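Local coordinates for protein ribosome biogenesis GTPase A (Thermotoga maritima, PDB 3CNL) that binds and probably hydrolyses GTP as a circularly permuted GTPase, probably acting at a late step of 50S ribosomal subunit assembly, at residues K88-K93 with S113-K118; L94-L99 with V146-T151. All blocks are in the same frame, centred on the assembly; numbering follows the deposited sequence.

Interactions 1 and 2 illustrate how one nucleotide-binding domain is stitched together by contacts whose segments alternate along the chain: 88-93, 94-99, 113-118, then 146-151. Their centres lie about 11 Å apart. Helix 87-94 supplies the first segment of interaction 1 and runs directly into that of interaction 2, whose loop leads to strand 101-106. The second segments belong to helix 112-120 and strand 147-154, the latter paired with strand 101-106 in the central sheet. The two contacts also touch, since I116 CG2 of helix 112-120 packs 3.6 Å from D150 O. Interaction 1 includes residues that hold the nucleotide, whereas interaction 2 is structural packing, the side chain of I148 lying about 13 Å from the bound nucleotide analogue.

Interaction 1. Residues K88-K93 with S113-K118; sequences KVLLKK and STIINK. With GNP (phosphoaminophosphonic acid-guanylate ester), chain B.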
loop_
_atom_site.group_PDB
_atom_site.type_symbol
_atom_site.label_atom_id
_atom_site.label_comp_id
_atom_site.label_asym_id
_atom_site.label_seq_id
_atom_site.Cartn_x
_atom_site.Cartn_y
_atom_site.Cartn_z
ATOM N N LYS A 88 -15.652 -0.272 14.632
ATOM C CA LYS A 88 -16.888 0.501 14.545
ATOM C C LYS A 88 -16.763 1.742 13.663
ATOM O O LYS A 88 -17.700 2.095 12.925
ATOM C CB LYS A 88 -17.339 0.927 15.956
ATOM C CG LYS A 88 -16.986 -0.064 17.075
ATOM C CD LYS A 88 -15.507 0.040 17.485
ATOM C CE LYS A 88 -15.086 -1.073 18.415
ATOM N NZ LYS A 88 -14.822 -2.324 17.653
ATOM N N VAL A 89 -15.613 2.414 13.768
ATOM C CA VAL A 89 -15.327 3.639 13.005
ATOM C C VAL A 89 -15.102 3.301 11.522
ATOM O O VAL A 89 -15.560 4.022 10.631
ATOM C CB VAL A 89 -14.056 4.360 13.541
ATOM C CG1 VAL A 89 -13.709 5.570 12.678
ATOM C CG2 VAL A 89 -14.217 4.750 15.012
ATOM N N LEU A 90 -14.383 2.209 11.279
ATOM C CA LEU A 90 -14.134 1.721 9.913
ATOM C C LEU A 90 -15.443 1.405 9.208
ATOM O O LEU A 90 -15.665 1.830 8.098
ATOM C CB LEU A 90 -13.280 0.454 9.942
ATOM C CG LEU A 90 -12.253 0.181 8.836
ATOM C CD1 LEU A 90 -12.029 -1.317 8.709
ATOM C CD2 LEU A 90 -12.561 0.825 7.483
ATOM N N LEU A 91 -16.308 0.646 9.868
ATOM C CA LEU A 91 -17.553 0.193 9.257
ATOM C C LEU A 91 -18.470 1.362 8.965
ATOM O O LEU A 91 -19.168 1.382 7.950
ATOM C CB LEU A 91 -18.250 -0.818 10.164
ATOM C CG LEU A 91 -17.638 -2.208 10.244
ATOM C CD1 LEU A 91 -18.433 -2.994 11.217
ATOM C CD2 LEU A 91 -17.665 -2.864 8.863
ATOM N N LYS A 92 -18.428 2.359 9.841
ATOM C CA LYS A 92 -19.210 3.583 9.671
ATOM C C LYS A 92 -18.710 4.374 8.477
ATOM O O LYS A 92 -19.515 4.902 7.681
ATOM C CB LYS A 92 -19.142 4.435 10.944
ATOM C CG LYS A 92 -20.370 5.270 11.176
ATOM C CD LYS A 92 -20.228 6.662 10.577
ATOM C CE LYS A 92 -20.163 7.719 11.683
ATOM N NZ LYS A 92 -21.508 7.904 12.336
ATOM N N LYS A 93 -17.382 4.463 8.346
ATOM C CA LYS A 93 -16.758 5.082 7.166
ATOM C C LYS A 93 -17.111 4.334 5.889
ATOM O O LYS A 93 -17.412 4.955 4.868
ATOM C CB LYS A 93 -15.234 5.148 7.312
ATOM C CG LYS A 93 -14.746 6.196 8.276
ATOM C CD LYS A 93 -13.224 6.230 8.343
ATOM C CE LYS A 93 -12.738 7.337 9.304
ATOM N NZ LYS A 93 -11.246 7.432 9.354
ATOM N N SER A 113 -5.026 -8.042 4.689
ATOM C CA SER A 113 -5.256 -9.111 5.667
ATOM C C SER A 113 -5.629 -8.536 7.030
ATOM O O SER A 113 -6.525 -9.043 7.708
ATOM C CB SER A 113 -4.015 -9.981 5.805
ATOM O OG SER A 113 -3.750 -10.625 4.573
ATOM N N THR A 114 -4.945 -7.457 7.395
ATOM C CA THR A 114 -5.206 -6.723 8.610
ATOM C C THR A 114 -6.627 -6.151 8.627
ATOM O O THR A 114 -7.336 -6.269 9.630
ATOM C CB THR A 114 -4.125 -5.631 8.796
ATOM O OG1 THR A 114 -2.835 -6.270 8.849
ATOM C CG2 THR A 114 -4.357 -4.812 10.084
ATOM N N ILE A 115 -7.050 -5.547 7.524
ATOM C CA ILE A 115 -8.424 -5.038 7.391
ATOM C C ILE A 115 -9.491 -6.145 7.517
ATOM O O ILE A 115 -10.479 -5.985 8.245
ATOM C CB ILE A 115 -8.581 -4.200 6.096
ATOM C CG1 ILE A 115 -7.795 -2.890 6.253
ATOM C CG2 ILE A 115 -10.062 -3.917 5.756
ATOM C CD1 ILE A 115 -7.684 -2.068 5.001
ATOM N N ILE A 116 -9.287 -7.261 6.826
ATOM C CA ILE A 116 -10.193 -8.413 6.935
ATOM C C ILE A 116 -10.282 -8.929 8.366
ATOM O O ILE A 116 -11.379 -9.214 8.859
ATOM C CB ILE A 116 -9.793 -9.547 5.954
ATOM C CG1 ILE A 116 -10.000 -9.074 4.518
ATOM C CG2 ILE A 116 -10.611 -10.826 6.200
ATOM C CD1 ILE A 116 -9.400 -9.988 3.509
ATOM N N ASN A 117 -9.136 -9.033 9.035
ATOM C CA ASN A 117 -9.123 -9.497 10.413
ATOM C C ASN A 117 -9.961 -8.612 11.330
ATOM O O ASN A 117 -10.727 -9.125 12.147
ATOM C CB ASN A 117 -7.695 -9.624 10.934
ATOM C CG ASN A 117 -6.926 -10.744 10.268
ATOM O OD1 ASN A 117 -7.478 -11.539 9.492
ATOM N ND2 ASN A 117 -5.631 -10.812 10.565
ATOM N N LYS A 118 -9.829 -7.292 11.182
ATOM C CA LYS A 118 -10.646 -6.327 11.917
ATOM C C LYS A 118 -12.133 -6.508 11.608
ATOM O O LYS A 118 -12.952 -6.666 12.519
ATOM C CB LYS A 118 -10.218 -4.897 11.584
ATOM C CG LYS A 118 -10.702 -3.849 12.585
ATOM C CD LYS A 118 -10.418 -2.428 12.093
ATOM C CE LYS A 118 -8.944 -2.103 12.095
ATOM N NZ LYS A 118 -8.733 -0.646 11.941
HETATM P PG GNP B . -0.047 -9.011 1.157
HETATM O O1G GNP B . -1.168 -9.006 0.143
HETATM O O2G GNP B . 1.279 -8.590 0.550
HETATM O O3G GNP B . -0.029 -10.369 1.847
HETATM N N3B GNP B . -0.187 -8.061 2.418
HETATM P PB GNP B . -1.479 -7.344 2.970
HETATM O O1B GNP B . -1.990 -6.364 1.965
HETATM O O2B GNP B . -2.444 -8.396 3.410
HETATM O O3A GNP B . -0.990 -6.559 4.203
HETATM P PA GNP B . -0.930 -6.977 5.705
HETATM O O1A GNP B . -2.226 -6.743 6.363
HETATM O O2A GNP B . -0.323 -8.304 5.896
HETATM O "O5'" GNP B . 0.024 -5.907 6.314
HETATM C "C5'" GNP B . 1.355 -5.690 5.822
HETATM C "C4'" GNP B . 2.148 -4.970 6.908
HETATM O "O4'" GNP B . 1.614 -3.639 7.163
HETATM C "C3'" GNP B . 2.172 -5.633 8.274
HETATM O "O3'" GNP B . 3.449 -5.409 8.854
HETATM C "C2'" GNP B . 1.106 -4.860 9.035
HETATM O "O2'" GNP B . 1.341 -4.927 10.422
HETATM C "C1'" GNP B . 1.320 -3.440 8.526
HETATM N N9 GNP B . 0.130 -2.592 8.544
HETATM C C8 GNP B . -1.123 -2.932 8.076
HETATM N N7 GNP B . -1.990 -1.955 8.193
HETATM C C5 GNP B . -1.250 -0.912 8.789
HETATM C C6 GNP B . -1.625 0.407 9.166
HETATM O O6 GNP B . -2.739 0.952 9.064
HETATM N N1 GNP B . -0.552 1.132 9.716
HETATM C C2 GNP B . 0.733 0.639 9.883
HETATM N N2 GNP B . 1.646 1.467 10.433
HETATM N N3 GNP B . 1.100 -0.579 9.527
HETATM C C4 GNP B . 0.061 -1.296 8.998
#
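Two helical segments meet here, 88-93 in helix 87-94 and 113-118 in helix 112-120, the helix that follows the P-loop (Walker A motif) of this GTPase. Their backbones stay well apart, the nearest CA atoms being those of L90 and K118 at 9.0 Å, and no hydrogen bond crosses the gap. Side chains bridge it instead. L90 points toward the second helix, and its CD1 branch does the touching, lying 3.9 Å from CD of K118. The same methyl has a looser apolar neighbour in I115 CG2, while I115 also packs on L52 and N54 of strand 48-54. With CG anti to the backbone N (chi1 -163°) and a bend at chi3, K118 offers its aliphatic chain to the leucine, leaving NZ to hydrogen-bond the backbone carbonyl oxygens of H82 and E85. The lysine thus combines aliphatic packing with hydrogen bonds to the loop that precedes helix 87-94.

The other end of segment 113-118 holds the GTP analogue GNP. S113 grips one β-phosphate oxygen twice, through its backbone N and through OG, which lies 2.8 Å from GNP O2B. T114 repeats the pattern on the α-phosphate: its N donates to GNP O1A with an N-H...O angle of 153°. The hydroxyl reaches that oxygen because OG1 stands beside the threonine's own backbone N (chi1 -59°), next to the N-H that already meets GNP O1A; one oxygen takes both bonds, with T114 OG1 2.6 Å from GNP O1A.

Interaction 2. Residues L94-L99 with V146-T151; sequences LSFDRL and VKILDT
A chi1 of -71° sets CG of F96 anti to its carbonyl carbon and swings the ring toward V146 and I148; in I148, a chi2 of 157° extends CD1 to meet it. The phenyl group crosses both aliphatic side chains at about a right angle, and both methyls approach the ring obliquely. CG2 of V146 lies 3.9 Å from F96 CD2, and farther along the ring I148 CD1 comes to 4.0 Å from F96 CE2. The other valine branch, CG1, rests 3.8 Å from the backbone O of D97. An alanine in place of V146 would probably leave F96 CB and CD2 without their methyl partners and open a gap beside the D97 carbonyl. Within the loop, D97 OD2 accepts from L99 N, forming an Asx turn; the donor approaches from above the carboxylate plane. L94, at the close of helix 87-94, sets CB above one face of the F96 ring, toward its rim. The connection from this helix to strand 101-106 is thereby packed against the central sheet, with F96 also touching V102 of that strand and T24 and V26 of strand 24-30, while strand 147-154 pairs with strand 101-106 alongside.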
loop_
_atom_site.group_PDB
_atom_site.type_symbol
_atom_site.label_atom_id
_atom_site.label_comp_id
_atom_site.label_asym_id
_atom_site.label_seq_id
_atom_site.Cartn_x
_atom_site.Cartn_y
_atom_site.Cartn_z
ATOM N N LEU A 94 -17.066 3.004 5.932
ATOM C CA LEU A 94 -17.361 2.206 4.736
ATOM C C LEU A 94 -18.834 2.309 4.342
ATOM O O LEU A 94 -19.157 2.399 3.150
ATOM C CB LEU A 94 -16.966 0.735 4.934
ATOM C CG LEU A 94 -15.475 0.384 4.960
ATOM C CD1 LEU A 94 -15.255 -0.995 5.619
ATOM C CD2 LEU A 94 -14.894 0.453 3.523
ATOM N N SER A 95 -19.706 2.318 5.356
ATOM C CA SER A 95 -21.172 2.368 5.197
ATOM C C SER A 95 -21.691 1.577 3.998
ATOM O O SER A 95 -22.193 2.144 3.030
ATOM C CB SER A 95 -21.699 3.810 5.232
ATOM O OG SER A 95 -21.868 4.225 6.594
ATOM N N PHE A 96 -21.533 0.257 4.084
ATOM C CA PHE A 96 -21.941 -0.664 3.035
ATOM C C PHE A 96 -23.453 -0.724 2.894
ATOM O O PHE A 96 -24.173 -0.738 3.893
ATOM C CB PHE A 96 -21.452 -2.074 3.351
ATOM C CG PHE A 96 -19.954 -2.261 3.225
ATOM C CD1 PHE A 96 -19.294 -1.966 2.029
ATOM C CD2 PHE A 96 -19.231 -2.817 4.272
ATOM C CE1 PHE A 96 -17.915 -2.162 1.900
ATOM C CE2 PHE A 96 -17.856 -3.027 4.152
ATOM C CZ PHE A 96 -17.201 -2.699 2.964
ATOM N N ASP A 97 -23.909 -0.806 1.647
ATOM C CA ASP A 97 -25.312 -1.000 1.306
ATOM C C ASP A 97 -25.759 -2.357 1.796
ATOM O O ASP A 97 -24.931 -3.254 1.934
ATOM C CB ASP A 97 -25.479 -0.911 -0.214
ATOM C CG ASP A 97 -26.888 -1.166 -0.656
ATOM O OD1 ASP A 97 -27.734 -0.288 -0.424
ATOM O OD2 ASP A 97 -27.155 -2.247 -1.223
ATOM N N ARG A 98 -27.064 -2.514 2.048
ATOM C CA ARG A 98 -27.639 -3.783 2.539
ATOM C C ARG A 98 -27.348 -4.975 1.631
ATOM O O ARG A 98 -27.169 -6.100 2.101
ATOM C CB ARG A 98 -29.170 -3.669 2.773
ATOM C CG ARG A 98 -29.975 -3.277 1.536
ATOM C CD ARG A 98 -31.503 -3.454 1.683
ATOM N NE ARG A 98 -32.173 -3.108 0.423
ATOM C CZ ARG A 98 -33.494 -3.091 0.230
ATOM N NH1 ARG A 98 -33.984 -2.762 -0.963
ATOM N NH2 ARG A 98 -34.328 -3.393 1.215
ATOM N N LEU A 99 -27.291 -4.735 0.336
ATOM C CA LEU A 99 -27.059 -5.821 -0.611
ATOM C C LEU A 99 -25.583 -6.083 -0.913
ATOM O O LEU A 99 -25.282 -6.897 -1.781
ATOM C CB LEU A 99 -27.787 -5.527 -1.939
ATOM C CG LEU A 99 -29.295 -5.403 -1.872
ATOM C CD1 LEU A 99 -29.797 -5.472 -3.299
ATOM C CD2 LEU A 99 -29.893 -6.538 -0.983
ATOM N N VAL A 146 -24.392 -7.763 5.452
ATOM C CA VAL A 146 -23.423 -7.608 4.345
ATOM C C VAL A 146 -22.328 -8.686 4.328
ATOM O O VAL A 146 -21.802 -9.076 5.382
ATOM C CB VAL A 146 -22.891 -6.138 4.063
ATOM C CG1 VAL A 146 -23.521 -5.079 4.925
ATOM C CG2 VAL A 146 -21.340 -6.069 3.995
ATOM N N LYS A 147 -22.042 -9.204 3.137
ATOM C CA LYS A 147 -21.101 -10.308 2.986
ATOM C C LYS A 147 -19.734 -9.798 2.529
ATOM O O LYS A 147 -19.653 -9.012 1.584
ATOM C CB LYS A 147 -21.638 -11.305 1.958
ATOM C CG LYS A 147 -22.658 -12.277 2.515
ATOM C CD LYS A 147 -23.130 -13.219 1.442
ATOM C CE LYS A 147 -24.145 -14.195 1.991
ATOM N NZ LYS A 147 -25.393 -13.486 2.408
ATOM N N ILE A 148 -18.670 -10.239 3.207
ATOM C CA ILE A 148 -17.293 -9.918 2.779
ATOM C C ILE A 148 -16.456 -11.193 2.547
ATOM O O ILE A 148 -16.405 -12.053 3.425
ATOM C CB ILE A 148 -16.615 -8.904 3.762
ATOM C CG1 ILE A 148 -17.508 -7.652 3.900
ATOM C CG2 ILE A 148 -15.207 -8.488 3.249
ATOM C CD1 ILE A 148 -17.299 -6.837 5.166
ATOM N N LEU A 149 -15.860 -11.338 1.353
ATOM C CA LEU A 149 -14.929 -12.448 1.064
ATOM C C LEU A 149 -13.772 -12.458 2.047
ATOM O O LEU A 149 -13.148 -11.424 2.270
ATOM C CB LEU A 149 -14.381 -12.364 -0.363
ATOM C CG LEU A 149 -15.336 -12.730 -1.500
ATOM C CD1 LEU A 149 -14.743 -12.399 -2.846
ATOM C CD2 LEU A 149 -15.709 -14.213 -1.440
ATOM N N ASP A 150 -13.478 -13.621 2.627
ATOM C CA ASP A 150 -12.491 -13.677 3.700
ATOM C C ASP A 150 -11.039 -13.684 3.203
ATOM O O ASP A 150 -10.110 -13.702 4.020
ATOM C CB ASP A 150 -12.757 -14.852 4.674
ATOM C CG ASP A 150 -12.490 -16.212 4.056
ATOM O OD1 ASP A 150 -12.299 -16.325 2.818
ATOM O OD2 ASP A 150 -12.488 -17.200 4.814
ATOM N N THR A 151 -10.856 -13.697 1.880
ATOM C CA THR A 151 -9.523 -13.589 1.272
ATOM C C THR A 151 -9.438 -12.422 0.285
ATOM O O THR A 151 -10.320 -12.256 -0.570
ATOM C CB THR A 151 -9.050 -14.908 0.590
ATOM O OG1 THR A 151 -9.671 -15.062 -0.697
ATOM C CG2 THR A 151 -9.392 -16.097 1.436
#